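Local coordinates for protein alpha-L-arabinosidase (Xanthomonas axonopodis pv. citri, PDB 6D25) that probably hydrolyses alpha-L-arabinofuranosyl side groups from arabinoxylans as a family GH51 arabinofuranosidase, one able to cope with internal di-substitutions, at residues T269-W274 against I289-R294; C100-Y105 against Y151-V156; H247-M252 against S306-K311; N80-A85 against D387-T392. One frame throughout, in Å; residues are numbered along the deposited sequence.

The eight parallel strands, in order round the sheet, form a (beta/alpha)8 barrel. Contacts 1 to 3 lie on barrel elements or their connecting loops. Contact 2 joins strand 149-154 to the loop after strand 93-96. Contacts 1 and 3 both use helix 285-312, at places whose centres are 25 Å apart. Contact 4 sets helix 80-88, between barrel strands 51-52 and 93-96, against a two-stranded antiparallel sheet after the last barrel strand, 366-371. It closes a long loop of chain that holds the other three. Within it contact 2 comes first, and contact 1 is nested inside contact 3. Contacts 3 and 4 lie 40 Å apart between centres, on opposite sides of the chain's centre. Barrel helices, loops and the small sheet are thus joined at separate sites.

Contact 1: T269-W274 against I289-R294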
loop_
_atom_site.group_PDB
_atom_site.type_symbol
_atom_site.label_atom_id
_atom_site.label_comp_id
_atom_site.label_asym_id
_atom_site.label_seq_id
_atom_site.Cartn_x
_atom_site.Cartn_y
_atom_site.Cartn_z
ATOM N N THR A 269 -30.103 -0.670 -11.677
ATOM C CA THR A 269 -31.231 -1.345 -12.248
ATOM C C THR A 269 -30.886 -1.660 -13.710
ATOM O O THR A 269 -30.828 -0.739 -14.546
ATOM C CB THR A 269 -32.486 -0.472 -12.107
ATOM O OG1 THR A 269 -32.757 -0.252 -10.714
ATOM C CG2 THR A 269 -33.695 -1.074 -12.776
ATOM N N ILE A 270 -30.635 -2.937 -13.999
ATOM C CA ILE A 270 -30.105 -3.299 -15.302
ATOM C C ILE A 270 -31.015 -4.374 -15.898
ATOM O O ILE A 270 -30.768 -5.572 -15.729
ATOM C CB ILE A 270 -28.637 -3.777 -15.219
ATOM C CG1 ILE A 270 -27.774 -2.825 -14.401
ATOM C CG2 ILE A 270 -28.077 -4.015 -16.610
ATOM C CD1 ILE A 270 -26.300 -3.198 -14.365
ATOM N N PRO A 271 -32.045 -3.958 -16.622
ATOM C CA PRO A 271 -32.873 -4.960 -17.272
ATOM C C PRO A 271 -32.046 -5.829 -18.232
ATOM O O PRO A 271 -31.187 -5.315 -18.965
ATOM C CB PRO A 271 -33.954 -4.194 -18.057
ATOM C CG PRO A 271 -33.538 -2.763 -18.035
ATOM C CD PRO A 271 -32.485 -2.603 -16.963
ATOM N N GLY A 272 -32.272 -7.146 -18.148
ATOM C CA GLY A 272 -31.541 -8.134 -18.928
ATOM C C GLY A 272 -30.208 -8.522 -18.299
ATOM O O GLY A 272 -29.526 -9.399 -18.817
ATOM N N GLY A 273 -29.801 -7.880 -17.190
ATOM C CA GLY A 273 -28.543 -8.220 -16.541
ATOM C C GLY A 273 -27.322 -7.639 -17.245
ATOM O O GLY A 273 -27.386 -7.099 -18.325
ATOM N N TRP A 274 -26.186 -7.813 -16.602
ATOM C CA TRP A 274 -24.893 -7.363 -17.087
ATOM C C TRP A 274 -24.438 -8.276 -18.221
ATOM O O TRP A 274 -24.630 -9.443 -18.101
ATOM C CB TRP A 274 -23.866 -7.375 -15.932
ATOM C CG TRP A 274 -22.603 -6.699 -16.351
ATOM C CD1 TRP A 274 -21.525 -7.259 -16.963
ATOM C CD2 TRP A 274 -22.367 -5.281 -16.313
ATOM N NE1 TRP A 274 -20.606 -6.298 -17.253
ATOM C CE2 TRP A 274 -21.099 -5.068 -16.890
ATOM C CE3 TRP A 274 -23.097 -4.190 -15.850
ATOM C CZ2 TRP A 274 -20.524 -3.798 -16.966
ATOM C CZ3 TRP A 274 -22.540 -2.936 -15.946
ATOM C CH2 TRP A 274 -21.269 -2.746 -16.494
ATOM N N ILE A 289 -42.060 -4.120 -17.099
ATOM C CA ILE A 289 -42.259 -4.713 -15.783
ATOM C C ILE A 289 -40.942 -5.304 -15.268
ATOM O O ILE A 289 -40.697 -5.254 -14.056
ATOM C CB ILE A 289 -43.401 -5.748 -15.789
ATOM C CG1 ILE A 289 -43.863 -6.035 -14.351
ATOM C CG2 ILE A 289 -42.995 -7.001 -16.548
ATOM C CD1 ILE A 289 -45.073 -6.919 -14.256
ATOM N N GLN A 290 -40.092 -5.839 -16.155
ATOM C CA GLN A 290 -38.806 -6.381 -15.730
ATOM C C GLN A 290 -37.947 -5.265 -15.088
ATOM O O GLN A 290 -37.290 -5.502 -14.090
ATOM C CB GLN A 290 -38.036 -7.044 -16.880
ATOM C CG GLN A 290 -36.884 -7.919 -16.343
ATOM C CD GLN A 290 -35.548 -7.965 -17.062
ATOM O OE1 GLN A 290 -34.493 -8.127 -16.399
ATOM N NE2 GLN A 290 -35.580 -7.889 -18.406
ATOM N N THR A 291 -37.944 -4.083 -15.685
ATOM C CA THR A 291 -37.176 -2.970 -15.154
ATOM C C THR A 291 -37.675 -2.578 -13.754
ATOM O O THR A 291 -36.884 -2.368 -12.834
ATOM C CB THR A 291 -37.237 -1.762 -16.103
ATOM O OG1 THR A 291 -36.792 -2.167 -17.388
ATOM C CG2 THR A 291 -36.407 -0.611 -15.618
ATOM N N LEU A 292 -38.994 -2.476 -13.589
ATOM C CA LEU A 292 -39.540 -2.079 -12.320
ATOM C C LEU A 292 -39.309 -3.172 -11.260
ATOM O O LEU A 292 -39.030 -2.876 -10.103
ATOM C CB LEU A 292 -41.032 -1.741 -12.490
ATOM C CG LEU A 292 -41.346 -0.619 -13.479
ATOM C CD1 LEU A 292 -42.833 -0.281 -13.459
ATOM C CD2 LEU A 292 -40.501 0.629 -13.183
ATOM N N SER A 293 -39.445 -4.436 -11.656
ATOM C CA SER A 293 -39.165 -5.558 -10.767
ATOM C C SER A 293 -37.715 -5.481 -10.270
ATOM O O SER A 293 -37.428 -5.593 -9.050
ATOM C CB SER A 293 -39.427 -6.855 -11.456
ATOM O OG SER A 293 -39.210 -7.947 -10.579
ATOM N N ARG A 294 -36.792 -5.277 -11.188
ATOM C CA ARG A 294 -35.396 -5.169 -10.816
ATOM C C ARG A 294 -35.150 -3.964 -9.904
ATOM O O ARG A 294 -34.339 -4.078 -8.978
ATOM C CB ARG A 294 -34.497 -5.114 -12.052
ATOM C CG ARG A 294 -34.229 -6.505 -12.607
ATOM C CD ARG A 294 -33.440 -6.478 -13.887
ATOM N NE ARG A 294 -33.063 -7.811 -14.366
ATOM C CZ ARG A 294 -31.886 -8.385 -14.117
ATOM N NH1 ARG A 294 -31.665 -9.603 -14.569
ATOM N NH2 ARG A 294 -30.942 -7.734 -13.439
HETATM O O HOH W 1 -30.560 -4.844 -11.809
#
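Gln290 leaves the helix with CG anti to its backbone N (chi1 -165°) and then bends at chi2, which brings its amide up to the turn at Pro271 and Gly272. Arg294, one helical turn later, runs extended from CG to NE and lays its guanidinium beside the same turn. The turn is type II, from Ile270 to Gly273, with Gly272 at positive phi in its third position. Gly272 N gives an almost straight hydrogen bond (175°) to Gln290 OE1 at 3.0 Å. The donor is tilted from the carbonyl plane of the amide. Arg294 NE also donates to this oxygen within the helix, but the modelled bond is very short and its exact geometry is doubtful. Gly273 N lies over one face of the guanidinium, 3.6 Å from Arg294 NH1. Ile270 O is over that face too, at a poor angle for bonding to the arginine. Gly273 N donates to Ile270 O within the turn, so the guanidinium lies over that turn bond. At the guanidinium edge a water accepts from Ile270 N at 2.9 Å and, weakly, from Arg294 NH2.

Beside these polar groups, carbons pack against oxygens. Pro271 CG touches Thr291 OG1 at 3.4 Å, while that hydroxyl is hydrogen-bonded to Ala287 O. Thr269 CG2 meets Thr291 O at 3.4 Å. Thr269 OG1 bonds to Thr295 OG1. The contact fastens the loop after barrel strand 262-269 back onto helix 285-312, which packs through Thr291 and Leu292 on helix 346-361 and through Ile289 and Ser293 on strand 424-435.

Contact 2: C100-Y105 against Y151-V156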
loop_
_atom_site.group_PDB
_atom_site.type_symbol
_atom_site.label_atom_id
_atom_site.label_comp_id
_atom_site.label_asym_id
_atom_site.label_seq_id
_atom_site.Cartn_x
_atom_site.Cartn_y
_atom_site.Cartn_z
ATOM N N CYS A 100 -15.363 5.240 -10.802
ATOM C CA CYS A 100 -14.091 4.634 -11.207
ATOM C C CYS A 100 -12.999 5.694 -11.468
ATOM O O CYS A 100 -11.824 5.485 -11.163
ATOM C CB CYS A 100 -14.313 3.748 -12.416
ATOM S SG CYS A 100 -15.355 2.295 -12.024
ATOM N N PHE A 101 -13.365 6.803 -12.080
ATOM C CA PHE A 101 -12.378 7.871 -12.348
ATOM C C PHE A 101 -11.665 8.322 -11.065
ATOM O O PHE A 101 -10.461 8.623 -11.109
ATOM C CB PHE A 101 -13.072 9.045 -13.013
ATOM C CG PHE A 101 -12.204 10.223 -13.362
ATOM C CD1 PHE A 101 -11.628 10.317 -14.622
ATOM C CD2 PHE A 101 -12.043 11.270 -12.462
ATOM C CE1 PHE A 101 -10.857 11.422 -14.943
ATOM C CE2 PHE A 101 -11.282 12.379 -12.804
ATOM C CZ PHE A 101 -10.677 12.433 -14.044
ATOM N N ALA A 102 -12.353 8.321 -9.923
ATOM C CA ALA A 102 -11.780 8.882 -8.699
ATOM C C ALA A 102 -10.626 8.029 -8.171
ATOM O O ALA A 102 -9.739 8.572 -7.491
ATOM C CB ALA A 102 -12.834 9.063 -7.629
ATOM N N ASP A 103 -10.664 6.720 -8.458
ATOM C CA ASP A 103 -9.649 5.803 -7.956
ATOM C C ASP A 103 -8.341 5.917 -8.758
ATOM O O ASP A 103 -7.346 5.267 -8.399
ATOM C CB ASP A 103 -10.212 4.371 -7.958
ATOM C CG ASP A 103 -11.572 4.211 -7.219
ATOM O OD1 ASP A 103 -11.646 4.737 -6.033
ATOM O OD2 ASP A 103 -12.575 3.560 -7.856
ATOM N N GLU A 104 -8.303 6.686 -9.830
ATOM C CA GLU A 104 -7.098 6.942 -10.582
ATOM C C GLU A 104 -6.802 8.456 -10.674
ATOM O O GLU A 104 -5.866 8.845 -11.338
ATOM C CB GLU A 104 -7.233 6.451 -12.026
ATOM C CG GLU A 104 -7.252 4.958 -12.188
ATOM C CD GLU A 104 -7.233 4.488 -13.644
ATOM O OE1 GLU A 104 -7.640 5.249 -14.579
ATOM O OE2 GLU A 104 -6.819 3.355 -13.852
ATOM N N TYR A 105 -7.572 9.294 -10.025
ATOM C CA TYR A 105 -7.398 10.754 -10.139
ATOM C C TYR A 105 -6.318 11.257 -9.176
ATOM O O TYR A 105 -6.262 10.809 -8.041
ATOM C CB TYR A 105 -8.714 11.436 -9.800
ATOM C CG TYR A 105 -8.743 12.938 -9.926
ATOM C CD1 TYR A 105 -8.550 13.555 -11.153
ATOM C CD2 TYR A 105 -9.042 13.748 -8.840
ATOM C CE1 TYR A 105 -8.615 14.931 -11.286
ATOM C CE2 TYR A 105 -9.149 15.120 -8.973
ATOM C CZ TYR A 105 -8.948 15.712 -10.197
ATOM O OH TYR A 105 -9.049 17.073 -10.321
ATOM N N TYR A 151 -19.430 16.454 -1.992
ATOM C CA TYR A 151 -19.098 15.133 -1.579
ATOM C C TYR A 151 -17.884 14.700 -2.421
ATOM O O TYR A 151 -18.025 14.352 -3.593
ATOM C CB TYR A 151 -20.341 14.257 -1.729
ATOM C CG TYR A 151 -20.190 12.776 -1.457
ATOM C CD1 TYR A 151 -19.013 12.207 -1.018
ATOM C CD2 TYR A 151 -21.297 11.953 -1.609
ATOM C CE1 TYR A 151 -18.939 10.845 -0.771
ATOM C CE2 TYR A 151 -21.231 10.585 -1.358
ATOM C CZ TYR A 151 -20.049 10.025 -0.939
ATOM O OH TYR A 151 -19.973 8.682 -0.723
ATOM N N ILE A 152 -16.692 14.776 -1.847
ATOM C CA ILE A 152 -15.454 14.559 -2.584
ATOM C C ILE A 152 -15.108 13.081 -2.527
ATOM O O ILE A 152 -15.088 12.525 -1.446
ATOM C CB ILE A 152 -14.311 15.405 -1.987
ATOM C CG1 ILE A 152 -14.583 16.896 -2.137
ATOM C CG2 ILE A 152 -12.952 15.007 -2.593
ATOM C CD1 ILE A 152 -14.592 17.365 -3.568
ATOM N N ALA A 153 -14.777 12.489 -3.668
ATOM C CA ALA A 153 -14.355 11.079 -3.775
ATOM C C ALA A 153 -12.833 11.031 -3.875
ATOM O O ALA A 153 -12.260 11.482 -4.868
ATOM C CB ALA A 153 -15.005 10.407 -4.950
ATOM N N GLY A 154 -12.196 10.511 -2.823
ATOM C CA GLY A 154 -10.725 10.456 -2.754
ATOM C C GLY A 154 -10.137 9.172 -3.330
ATOM O O GLY A 154 -10.792 8.099 -3.416
ATOM N N ASN A 155 -8.887 9.277 -3.764
ATOM C CA ASN A 155 -8.137 8.208 -4.419
ATOM C C ASN A 155 -7.417 7.371 -3.347
ATOM O O ASN A 155 -6.455 7.828 -2.703
ATOM C CB ASN A 155 -7.125 8.795 -5.407
ATOM C CG ASN A 155 -6.328 7.752 -6.180
ATOM O OD1 ASN A 155 -6.208 6.618 -5.735
ATOM N ND2 ASN A 155 -5.744 8.119 -7.318
ATOM N N VAL A 156 -7.882 6.129 -3.200
ATOM C CA VAL A 156 -7.260 5.140 -2.388
ATOM C C VAL A 156 -6.553 4.077 -3.244
ATOM O O VAL A 156 -5.457 3.633 -2.884
ATOM C CB VAL A 156 -8.320 4.539 -1.451
ATOM C CG1 VAL A 156 -7.879 3.245 -0.859
ATOM C CG2 VAL A 156 -8.683 5.536 -0.370
HETATM O O HOH W 2 -9.967 11.234 -6.425
#
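Asn155 makes the direct hydrogen bond of this contact, from ND2 to Tyr105 O at 2.8 Å. The bond is nearly straight at 170°. Tyr105 O lies in the plane of the Asn155 amide, but the donor stands well above the plane of the Tyr105 carbonyl. With chi1 at -178°, Asn155 CG is anti to the backbone N and the amide reaches the backbone carbonyls of Asp103 and Tyr105. Asn155 OD1 comes within 3.2 Å of Asp103 O, two acceptors that cannot bond each other. ND2 also bonds to Asp158 OD1, and OD1 takes a weak bond from Ala159 N.

A water forms the second polar link. It donates to Ala102 O at 2.9 Å and to Ala153 O at 2.8 Å.

The apolar part is one pair, Ala102 CB against Ala153 CB at 3.7 Å. Separately, Asn155 CB comes close to Ala102 O.

Cys100 is tied to Cys206 by a disulfide, while Glu104 bonds Thr123 OG1 through OE1 and makes a salt bridge to Lys227 of the second subunit through OE2. The chemistry implies a buried join of neutral groups: one side-chain amide and one water serve backbone carbonyls of both segments, two in 100-105 and one on strand 149-154.

Contact 3: H247-M252 against S306-K311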
loop_
_atom_site.group_PDB
_atom_site.type_symbol
_atom_site.label_atom_id
_atom_site.label_comp_id
_atom_site.label_asym_id
_atom_site.label_seq_id
_atom_site.Cartn_x
_atom_site.Cartn_y
_atom_site.Cartn_z
ATOM N N HIS A 247 -21.252 -10.313 2.576
ATOM C CA HIS A 247 -19.973 -10.554 3.217
ATOM C C HIS A 247 -19.166 -9.246 3.293
ATOM O O HIS A 247 -18.489 -9.000 4.293
ATOM C CB HIS A 247 -19.216 -11.672 2.501
ATOM C CG HIS A 247 -17.877 -11.934 3.111
ATOM N ND1 HIS A 247 -17.728 -12.506 4.362
ATOM C CD2 HIS A 247 -16.624 -11.676 2.654
ATOM C CE1 HIS A 247 -16.419 -12.667 4.587
ATOM N NE2 HIS A 247 -15.723 -12.150 3.569
ATOM N N TRP A 248 -19.234 -8.426 2.276
ATOM C CA TRP A 248 -18.523 -7.163 2.271
ATOM C C TRP A 248 -19.002 -6.271 3.431
ATOM O O TRP A 248 -18.190 -5.750 4.225
ATOM C CB TRP A 248 -18.718 -6.457 0.931
ATOM C CG TRP A 248 -17.849 -5.245 0.791
ATOM C CD1 TRP A 248 -17.982 -4.037 1.415
ATOM C CD2 TRP A 248 -16.614 -5.189 0.065
ATOM N NE1 TRP A 248 -16.935 -3.224 1.071
ATOM C CE2 TRP A 248 -16.079 -3.905 0.260
ATOM C CE3 TRP A 248 -15.913 -6.106 -0.721
ATOM C CZ2 TRP A 248 -14.875 -3.508 -0.326
ATOM C CZ3 TRP A 248 -14.718 -5.721 -1.288
ATOM C CH2 TRP A 248 -14.228 -4.434 -1.105
ATOM N N THR A 249 -20.324 -6.122 3.560
ATOM C CA THR A 249 -20.862 -5.310 4.651
ATOM C C THR A 249 -20.449 -5.869 6.018
ATOM O O THR A 249 -20.084 -5.118 6.888
ATOM C CB THR A 249 -22.398 -5.269 4.566
ATOM O OG1 THR A 249 -22.729 -4.791 3.272
ATOM C CG2 THR A 249 -23.017 -4.370 5.613
ATOM N N GLU A 250 -20.564 -7.177 6.196
ATOM C CA GLU A 250 -20.225 -7.833 7.436
ATOM C C GLU A 250 -18.774 -7.478 7.838
ATOM O O GLU A 250 -18.514 -7.106 8.995
ATOM C CB GLU A 250 -20.412 -9.341 7.280
ATOM C CG GLU A 250 -19.885 -10.144 8.431
ATOM C CD GLU A 250 -20.794 -10.185 9.635
ATOM O OE1 GLU A 250 -22.016 -10.035 9.472
ATOM O OE2 GLU A 250 -20.253 -10.405 10.748
ATOM N N VAL A 251 -17.821 -7.645 6.916
ATOM C CA VAL A 251 -16.428 -7.440 7.283
ATOM C C VAL A 251 -16.152 -5.953 7.464
ATOM O O VAL A 251 -15.453 -5.592 8.410
ATOM C CB VAL A 251 -15.475 -8.090 6.260
ATOM C CG1 VAL A 251 -14.029 -7.732 6.545
ATOM C CG2 VAL A 251 -15.676 -9.596 6.263
ATOM N N MET A 252 -16.626 -5.095 6.575
ATOM C CA MET A 252 -16.311 -3.680 6.724
ATOM C C MET A 252 -16.857 -3.182 8.074
ATOM O O MET A 252 -16.180 -2.398 8.760
ATOM C CB MET A 252 -16.919 -2.795 5.633
ATOM C CG MET A 252 -16.283 -2.940 4.315
ATOM S SD MET A 252 -14.510 -2.415 4.217
ATOM C CE MET A 252 -14.562 -0.888 5.118
ATOM N N SER A 306 -28.850 -3.323 6.082
ATOM C CA SER A 306 -29.138 -2.619 7.369
ATOM C C SER A 306 -29.071 -3.603 8.529
ATOM O O SER A 306 -28.558 -3.272 9.582
ATOM C CB SER A 306 -30.496 -1.932 7.331
ATOM O OG SER A 306 -30.504 -0.913 6.345
ATOM N N ALA A 307 -29.600 -4.801 8.360
ATOM C CA ALA A 307 -29.631 -5.739 9.480
ATOM C C ALA A 307 -28.202 -6.136 9.862
ATOM O O ALA A 307 -27.883 -6.331 11.056
ATOM C CB ALA A 307 -30.480 -6.945 9.134
ATOM N N ILE A 308 -27.321 -6.263 8.885
ATOM C CA ILE A 308 -25.919 -6.529 9.204
ATOM C C ILE A 308 -25.298 -5.329 9.938
ATOM O O ILE A 308 -24.547 -5.516 10.920
ATOM C CB ILE A 308 -25.128 -6.895 7.923
ATOM C CG1 ILE A 308 -25.656 -8.191 7.319
ATOM C CG2 ILE A 308 -23.642 -6.992 8.239
ATOM C CD1 ILE A 308 -25.225 -8.436 5.930
ATOM N N MET A 309 -25.566 -4.123 9.462
ATOM C CA MET A 309 -25.047 -2.923 10.113
ATOM C C MET A 309 -25.570 -2.829 11.554
ATOM O O MET A 309 -24.817 -2.418 12.430
ATOM C CB MET A 309 -25.407 -1.651 9.341
ATOM C CG MET A 309 -24.759 -1.612 7.990
ATOM S SD MET A 309 -25.251 -0.239 6.962
ATOM C CE MET A 309 -24.214 1.086 7.620
ATOM N N ASP A 310 -26.803 -3.282 11.814
ATOM C CA ASP A 310 -27.376 -3.218 13.147
ATOM C C ASP A 310 -26.584 -4.085 14.131
ATOM O O ASP A 310 -26.535 -3.767 15.302
ATOM C CB ASP A 310 -28.828 -3.678 13.163
ATOM C CG ASP A 310 -29.834 -2.731 12.509
ATOM O OD1 ASP A 310 -29.490 -1.535 12.254
ATOM O OD2 ASP A 310 -30.963 -3.210 12.193
ATOM N N LYS A 311 -25.979 -5.185 13.667
ATOM C CA LYS A 311 -25.247 -6.085 14.563
ATOM C C LYS A 311 -24.033 -5.366 15.139
ATOM O O LYS A 311 -23.702 -5.627 16.259
ATOM C CB LYS A 311 -24.695 -7.313 13.832
ATOM C CG LYS A 311 -25.729 -8.201 13.192
ATOM C CD LYS A 311 -25.100 -9.274 12.308
ATOM C CE LYS A 311 -23.754 -9.804 12.767
ATOM N NZ LYS A 311 -23.372 -10.976 11.938
#
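Lys311 and Glu250 form a salt bridge between two neighbouring outer helices of the (beta/alpha)8 barrel. Lys311 NZ donates to Glu250 OE1 at 3.0 Å. Glu250 OE1 receives it on its syn lone pair, the side of the other oxygen. A second, weak bond runs from Lys311 NZ to Glu250 OE2 at 3.4 Å. That oxygen has another partner, Tyr312 OH, so the carboxylate is held at both of its oxygens, which probably limits its rotation. The two side chains cross at about a right angle. Glu250 bends at chi2 (80°) and so swings its carboxylate across to the other helix, while Lys311 bends at chi3 to bring its amine round to meet it.

Inward of the charges, Ile308 points toward helix 246-256 and packs between the two helices. Its CG2 methyl does most of the touching. It lies 3.6 Å from Glu250 CA and 3.7 Å from Glu250 OE1, so the same methyl packs against both the backbone and the acid group. Thr249 comes at Ile308 from the other helix, its side chain lying obliquely to that of Ile308. Its hydroxyl is turned to a weak bond with His305 ND1.

The segment axes run nearly parallel, 18° apart, and approach to 9.2 Å. Helix 246-256 and helix 285-312 follow one another round the barrel, with strand 262-269 between them in the chain. Met309 also touches Met253 of the partner helix, and Leu320 of strand 319-325. The methyl CG2 of Thr249 closes the contact, 3.8 Å from Ile308 CG2 and 4.0 Å from Met309 CG.

Contact 4: N80-A85 against D387-T392; sequences NDVVAA and DKMVLT
Met389 and Asp81 lie alongside each other and point in opposite directions. Met389 reaches from the strand toward the helix. Its near-anti chi1 (-170°) and chi2 carry the sulfur to the helix, where SD is 3.6 Å from Asp81 CB. The bend at chi3 (73°) then sets the direction of the CE methyl. The Asp81 carboxylate runs the other way, back over the strand, and OD2 sits 3.5 Å from Met389 CB.

Further along the helix the contacts are apolar. Val82 CG2 meets Met389 SD at 4.0 Å, the two side chains lying obliquely. Ala85 CB packs on Leu391 CD2 at 3.9 Å. The Met389 methyl CE comes more loosely, at 4.5 Å, to Ala85 CB.

The polar link is made through water. One water donates to Asp81 OD2 at 2.9 Å and to Asp387 O. Another donates to Asp81 OD2 and, weakly, to Asp387 O. Asp81 OD1 forms a salt bridge with Arg79.

The helix and strand segments run nearly parallel, 18° apart. Strand 388-391 pairs with strand 382-385, whose Ile382 also touches Ala85 and Met389. The chemistry implies a two-part join: thioether and methyl groups pack helix 80-88 onto the small antiparallel sheet, while the acid near the helix start is linked through water to Asp387, just before the strand, and is probably charge-balanced by the arginine.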
loop_
_atom_site.group_PDB
_atom_site.type_symbol
_atom_site.label_atom_id
_atom_site.label_comp_id
_atom_site.label_asym_id
_atom_site.label_seq_id
_atom_site.Cartn_x
_atom_site.Cartn_y
_atom_site.Cartn_z
ATOM N N ASN A 80 -25.146 28.313 -18.087
ATOM C CA ASN A 80 -26.194 28.967 -17.277
ATOM C C ASN A 80 -27.466 28.097 -17.156
ATOM O O ASN A 80 -28.139 28.090 -16.122
ATOM C CB ASN A 80 -26.569 30.304 -17.905
ATOM C CG ASN A 80 -25.515 31.375 -17.699
ATOM O OD1 ASN A 80 -24.620 31.220 -16.867
ATOM N ND2 ASN A 80 -25.621 32.458 -18.446
ATOM N N ASP A 81 -27.838 27.445 -18.250
ATOM C CA ASP A 81 -29.092 26.682 -18.321
ATOM C C ASP A 81 -29.059 25.551 -17.280
ATOM O O ASP A 81 -30.056 25.335 -16.556
ATOM C CB ASP A 81 -29.396 26.200 -19.743
ATOM C CG ASP A 81 -28.279 25.447 -20.488
ATOM O OD1 ASP A 81 -27.220 25.184 -19.895
ATOM O OD2 ASP A 81 -28.456 25.199 -21.724
ATOM N N VAL A 82 -27.928 24.861 -17.172
ATOM C CA VAL A 82 -27.793 23.742 -16.248
ATOM C C VAL A 82 -27.788 24.257 -14.807
ATOM O O VAL A 82 -28.385 23.653 -13.922
ATOM C CB VAL A 82 -26.537 22.912 -16.577
ATOM C CG1 VAL A 82 -26.183 21.949 -15.456
ATOM C CG2 VAL A 82 -26.707 22.162 -17.880
ATOM N N VAL A 83 -27.078 25.355 -14.559
ATOM C CA VAL A 83 -27.041 25.948 -13.239
ATOM C C VAL A 83 -28.473 26.247 -12.766
ATOM O O VAL A 83 -28.846 25.886 -11.639
ATOM C CB VAL A 83 -26.151 27.214 -13.197
ATOM C CG1 VAL A 83 -26.340 28.008 -11.917
ATOM C CG2 VAL A 83 -24.696 26.837 -13.380
ATOM N N ALA A 84 -29.268 26.901 -13.621
ATOM C CA ALA A 84 -30.600 27.296 -13.218
ATOM C C ALA A 84 -31.460 26.049 -12.938
ATOM O O ALA A 84 -32.237 25.989 -11.954
ATOM C CB ALA A 84 -31.188 28.189 -14.271
ATOM N N ALA A 85 -31.338 25.045 -13.793
ATOM C CA ALA A 85 -32.161 23.849 -13.651
ATOM C C ALA A 85 -31.817 23.087 -12.358
ATOM O O ALA A 85 -32.695 22.573 -11.665
ATOM C CB ALA A 85 -32.005 22.993 -14.872
ATOM N N ASP A 387 -25.539 24.123 -27.379
ATOM C CA ASP A 387 -26.346 25.044 -26.604
ATOM C C ASP A 387 -27.738 24.458 -26.306
ATOM O O ASP A 387 -28.455 25.081 -25.575
ATOM C CB ASP A 387 -26.421 26.437 -27.237
ATOM C CG ASP A 387 -27.110 26.500 -28.590
ATOM O OD1 ASP A 387 -27.663 25.500 -29.042
ATOM O OD2 ASP A 387 -27.012 27.547 -29.235
ATOM N N LYS A 388 -28.078 23.271 -26.797
ATOM C CA LYS A 388 -29.384 22.662 -26.505
ATOM C C LYS A 388 -29.373 21.950 -25.145
ATOM O O LYS A 388 -28.370 21.372 -24.751
ATOM C CB LYS A 388 -29.726 21.655 -27.595
ATOM C CG LYS A 388 -29.928 22.262 -28.978
ATOM C CD LYS A 388 -30.078 21.246 -30.080
ATOM C CE LYS A 388 -29.925 21.937 -31.415
ATOM N NZ LYS A 388 -30.075 20.982 -32.516
ATOM N N MET A 389 -30.505 21.990 -24.456
ATOM C CA MET A 389 -30.650 21.359 -23.160
ATOM C C MET A 389 -32.063 20.799 -23.029
ATOM O O MET A 389 -32.995 21.465 -23.406
ATOM C CB MET A 389 -30.400 22.356 -22.025
ATOM C CG MET A 389 -30.295 21.686 -20.661
ATOM S SD MET A 389 -30.473 22.793 -19.221
ATOM C CE MET A 389 -32.236 23.084 -19.345
ATOM N N VAL A 390 -32.212 19.623 -22.446
ATOM C CA VAL A 390 -33.536 19.085 -22.149
ATOM C C VAL A 390 -33.549 18.478 -20.742
ATOM O O VAL A 390 -32.567 17.899 -20.279
ATOM C CB VAL A 390 -33.977 18.073 -23.225
ATOM C CG1 VAL A 390 -33.128 16.831 -23.257
ATOM C CG2 VAL A 390 -35.421 17.659 -23.051
ATOM N N LEU A 391 -34.649 18.678 -20.045
ATOM C CA LEU A 391 -34.906 18.119 -18.735
ATOM C C LEU A 391 -35.562 16.743 -18.912
ATOM O O LEU A 391 -36.496 16.604 -19.669
ATOM C CB LEU A 391 -35.856 19.039 -17.965
ATOM C CG LEU A 391 -35.386 20.481 -17.784
ATOM C CD1 LEU A 391 -36.405 21.315 -17.042
ATOM C CD2 LEU A 391 -34.118 20.507 -16.965
ATOM N N THR A 392 -35.073 15.754 -18.194
ATOM C CA THR A 392 -35.564 14.376 -18.369
ATOM C C THR A 392 -36.780 14.120 -17.463
ATOM O O THR A 392 -37.035 14.833 -16.502
ATOM C CB THR A 392 -34.459 13.367 -18.053
ATOM O OG1 THR A 392 -34.173 13.444 -16.651
ATOM C CG2 THR A 392 -33.219 13.604 -18.898
HETATM O O HOH W 3 -27.117 27.154 -23.403
HETATM O O HOH W 4 -30.492 26.126 -23.010
#